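Local coordinates for protein CT021 (Chlamydia trachomatis serovar L2, PDB 6UXD) that is of unknown function but belongs to a family related to the lipoprotein-sorting proteins LolA and LolB, at residues T141-S153 and I197-S209. Numbering follows the deposited sequence.
Sequences TSLNGELITLPSS and IIKTIEMGHQAAS
Leu147 lays its CD1 methyl over the backbone of strand 197-204, 3.4 Å from Thr200 O, and 3.7 Å from Met203 CG, farther along the strand. With its CG beside the backbone N (chi1 -56°), the leucine leans inward from the 3-10 segment 147-149, and the leucine and methionine side chains pass one another head to tail; Thr200 CG2 touches the same methyl, roughly at right angles to the methionine contact. Earlier in the chain, strand 142-144 pairs antiparallel with the C-terminal end of 197-204. Leu143 and Met203 form the hydrogen-bonded pair, Leu143 N giving to Met203 O at 2.8 Å and Met203 N to Leu143 O at 3.0 Å. His205 N to Thr141 O and Gly145 N to Ile201 O continue the ladder at its ends. Gly204, the non-hydrogen-bonded partner of Ser142, makes a CA-H...O contact to Thr141 O at 3.2 Å. On the face carrying Ser142, Asn144 and Glu202, the amide of Asn144 reaches the carboxylate: ND2 lies 2.8 Å from Glu202 OE1 in an almost straight bond (177°). OE1 lies in the plane of the Asn144 amide and accepts on its anti lone pair, although the two flat groups are turned 53° apart. The buried carboxylate is gripped further by Tyr21 OH and the backbone N atoms of Trp66 and Lys67, which probably favours its charged form. Beyond the strand, the bent chain of Glu146 meets the extended Lys199 in a salt bridge, OE1 to NZ 2.8 Å, on the syn lone pair. The short strand 142-144 thus adds to the end of 196-204, which pairs with 21-26 through Lys199 and Ile201, and with 186-189 through Ile198, while segment 141-153 runs on into strand 152-158, beside 170-176.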
# COMPACT_ATOMS: atom_id res chain seq x y z
N THR A 141 -8.19 -2.90 -15.65
CA THR A 141 -7.35 -1.77 -16.04
C THR A 141 -6.04 -1.75 -15.24
O THR A 141 -6.07 -2.00 -14.03
CB THR A 141 -8.08 -0.46 -15.80
OG1 THR A 141 -9.34 -0.50 -16.48
CG2 THR A 141 -7.28 0.69 -16.34
N SER A 142 -4.92 -1.45 -15.91
CA SER A 142 -3.62 -1.39 -15.25
C SER A 142 -2.76 -0.25 -15.81
O SER A 142 -2.82 0.09 -16.99
CB SER A 142 -2.85 -2.72 -15.39
OG SER A 142 -2.52 -3.03 -16.75
N LEU A 143 -1.96 0.33 -14.92
CA LEU A 143 -0.95 1.32 -15.27
C LEU A 143 0.35 0.87 -14.65
O LEU A 143 0.47 0.83 -13.43
CB LEU A 143 -1.29 2.72 -14.76
CG LEU A 143 -2.51 3.47 -15.26
CD1 LEU A 143 -3.75 2.83 -14.70
CD2 LEU A 143 -2.41 4.93 -14.81
N ASN A 144 1.34 0.57 -15.48
CA ASN A 144 2.60 0.01 -15.00
C ASN A 144 3.76 0.83 -15.54
O ASN A 144 3.84 1.08 -16.74
CB ASN A 144 2.70 -1.47 -15.43
CG ASN A 144 4.05 -2.08 -15.10
OD1 ASN A 144 5.08 -1.58 -15.52
ND2 ASN A 144 4.05 -3.19 -14.35
N GLY A 145 4.66 1.25 -14.65
CA GLY A 145 5.83 1.98 -15.09
C GLY A 145 6.27 3.09 -14.16
O GLY A 145 6.25 2.92 -12.93
N GLU A 146 6.63 4.24 -14.73
CA GLU A 146 7.10 5.38 -13.94
C GLU A 146 5.89 6.24 -13.56
O GLU A 146 5.64 7.31 -14.13
CB GLU A 146 8.14 6.18 -14.71
CG GLU A 146 9.23 5.35 -15.28
CD GLU A 146 9.78 4.32 -14.31
OE1 GLU A 146 10.11 4.72 -13.15
OE2 GLU A 146 9.88 3.12 -14.75
N LEU A 147 5.13 5.73 -12.58
CA LEU A 147 3.86 6.35 -12.27
C LEU A 147 3.99 7.76 -11.67
O LEU A 147 3.02 8.51 -11.72
CB LEU A 147 3.07 5.45 -11.32
CG LEU A 147 2.81 4.02 -11.77
CD1 LEU A 147 1.82 3.29 -10.80
CD2 LEU A 147 2.29 3.96 -13.20
N ILE A 148 5.16 8.15 -11.15
CA ILE A 148 5.31 9.52 -10.64
C ILE A 148 5.27 10.56 -11.75
O ILE A 148 5.16 11.77 -11.46
CB ILE A 148 6.59 9.64 -9.79
CG1 ILE A 148 6.48 10.83 -8.79
CG2 ILE A 148 7.84 9.81 -10.65
CD1 ILE A 148 5.10 10.94 -8.09
N THR A 149 5.31 10.14 -13.03
CA THR A 149 5.08 11.08 -14.13
C THR A 149 3.60 11.37 -14.34
O THR A 149 3.25 12.27 -15.11
CB THR A 149 5.69 10.55 -15.46
OG1 THR A 149 5.14 9.27 -15.80
CG2 THR A 149 7.19 10.43 -15.35
N LEU A 150 2.70 10.66 -13.67
CA LEU A 150 1.30 11.05 -13.74
C LEU A 150 1.06 12.38 -13.02
O LEU A 150 1.77 12.74 -12.08
CB LEU A 150 0.41 9.97 -13.12
CG LEU A 150 0.40 8.63 -13.85
CD1 LEU A 150 -0.34 7.63 -13.03
CD2 LEU A 150 -0.21 8.78 -15.26
N PRO A 151 0.06 13.15 -13.47
CA PRO A 151 -0.33 14.37 -12.76
C PRO A 151 -0.62 14.10 -11.29
O PRO A 151 -1.45 13.26 -10.95
CB PRO A 151 -1.59 14.82 -13.50
CG PRO A 151 -1.41 14.28 -14.91
CD PRO A 151 -0.76 12.92 -14.68
N SER A 152 0.04 14.85 -10.41
CA SER A 152 0.03 14.51 -9.00
C SER A 152 0.01 15.77 -8.16
O SER A 152 0.26 16.89 -8.64
CB SER A 152 1.24 13.67 -8.64
OG SER A 152 2.45 14.42 -8.76
N SER A 153 -0.27 15.57 -6.88
CA SER A 153 -0.08 16.58 -5.85
C SER A 153 0.55 15.94 -4.63
O SER A 153 0.42 14.73 -4.40
CB SER A 153 -1.40 17.25 -5.54
OG SER A 153 -1.78 18.00 -6.67
N ILE A 197 12.65 5.75 -0.43
CA ILE A 197 11.61 5.87 -1.43
C ILE A 197 10.88 4.54 -1.50
O ILE A 197 11.51 3.49 -1.66
CB ILE A 197 12.17 6.21 -2.83
CG1 ILE A 197 12.93 7.54 -2.82
CG2 ILE A 197 11.03 6.21 -3.85
CD1 ILE A 197 12.09 8.74 -2.54
N ILE A 198 9.56 4.59 -1.35
CA ILE A 198 8.68 3.48 -1.70
C ILE A 198 7.98 3.91 -2.98
O ILE A 198 7.26 4.92 -3.00
CB ILE A 198 7.68 3.15 -0.60
CG1 ILE A 198 8.41 2.77 0.69
CG2 ILE A 198 6.79 1.99 -1.03
CD1 ILE A 198 8.26 3.79 1.78
N LYS A 199 8.23 3.15 -4.04
CA LYS A 199 7.78 3.47 -5.39
C LYS A 199 6.59 2.60 -5.74
O LYS A 199 6.58 1.40 -5.46
CB LYS A 199 8.94 3.26 -6.36
CG LYS A 199 8.64 3.46 -7.84
CD LYS A 199 9.93 3.39 -8.69
CE LYS A 199 9.63 3.23 -10.20
NZ LYS A 199 10.87 3.08 -11.03
N THR A 200 5.56 3.20 -6.34
CA THR A 200 4.43 2.43 -6.85
C THR A 200 4.68 2.12 -8.32
O THR A 200 4.76 3.04 -9.14
CB THR A 200 3.12 3.19 -6.68
OG1 THR A 200 2.99 3.61 -5.32
CG2 THR A 200 1.95 2.29 -7.04
N ILE A 201 4.83 0.84 -8.63
CA ILE A 201 5.22 0.46 -9.98
C ILE A 201 4.04 0.02 -10.83
O ILE A 201 4.15 0.02 -12.06
CB ILE A 201 6.31 -0.63 -9.95
CG1 ILE A 201 5.79 -1.93 -9.31
CG2 ILE A 201 7.50 -0.12 -9.19
CD1 ILE A 201 6.85 -3.05 -9.21
N GLU A 202 2.91 -0.31 -10.21
CA GLU A 202 1.71 -0.64 -10.96
C GLU A 202 0.50 -0.34 -10.09
O GLU A 202 0.56 -0.53 -8.87
CB GLU A 202 1.70 -2.11 -11.40
CG GLU A 202 0.58 -2.45 -12.39
CD GLU A 202 0.62 -3.90 -12.86
OE1 GLU A 202 1.66 -4.32 -13.39
OE2 GLU A 202 -0.40 -4.62 -12.70
N MET A 203 -0.56 0.19 -10.69
CA MET A 203 -1.84 0.29 -10.00
C MET A 203 -2.94 0.15 -11.04
O MET A 203 -2.73 0.36 -12.24
CB MET A 203 -1.98 1.61 -9.21
CG MET A 203 -1.80 2.84 -10.05
SD MET A 203 -1.97 4.44 -9.22
CE MET A 203 -0.73 4.40 -7.91
N GLY A 204 -4.12 -0.23 -10.56
CA GLY A 204 -5.26 -0.36 -11.44
C GLY A 204 -6.56 -0.76 -10.77
O GLY A 204 -6.81 -0.45 -9.59
N HIS A 205 -7.41 -1.41 -11.56
CA HIS A 205 -8.78 -1.69 -11.18
C HIS A 205 -9.15 -3.09 -11.64
O HIS A 205 -8.48 -3.68 -12.49
CB HIS A 205 -9.75 -0.68 -11.80
CG HIS A 205 -9.32 0.74 -11.65
ND1 HIS A 205 -9.27 1.38 -10.43
CD2 HIS A 205 -8.92 1.65 -12.57
CE1 HIS A 205 -8.88 2.63 -10.61
NE2 HIS A 205 -8.66 2.82 -11.90
N GLN A 206 -10.24 -3.61 -11.05
CA GLN A 206 -10.86 -4.86 -11.47
C GLN A 206 -9.95 -6.05 -11.24
O GLN A 206 -9.96 -7.00 -12.02
CB GLN A 206 -11.29 -4.83 -12.94
CG GLN A 206 -12.25 -3.72 -13.30
CD GLN A 206 -12.46 -3.59 -14.81
OE1 GLN A 206 -13.60 -3.67 -15.29
NE2 GLN A 206 -11.37 -3.37 -15.55
N ALA A 207 -9.11 -5.99 -10.22
CA ALA A 207 -8.33 -7.15 -9.84
C ALA A 207 -9.16 -8.07 -8.94
O ALA A 207 -9.99 -7.61 -8.14
CB ALA A 207 -7.06 -6.75 -9.11
N ALA A 208 -8.92 -9.37 -9.06
CA ALA A 208 -9.61 -10.38 -8.27
C ALA A 208 -8.60 -11.10 -7.40
O ALA A 208 -7.47 -11.37 -7.83
CB ALA A 208 -10.36 -11.38 -9.15
N SER A 209 -8.98 -11.39 -6.16
CA SER A 209 -8.05 -12.04 -5.25
C SER A 209 -7.79 -13.47 -5.70
O SER A 209 -8.68 -14.16 -6.20
CB SER A 209 -8.58 -12.07 -3.83
OG SER A 209 -7.76 -12.90 -3.04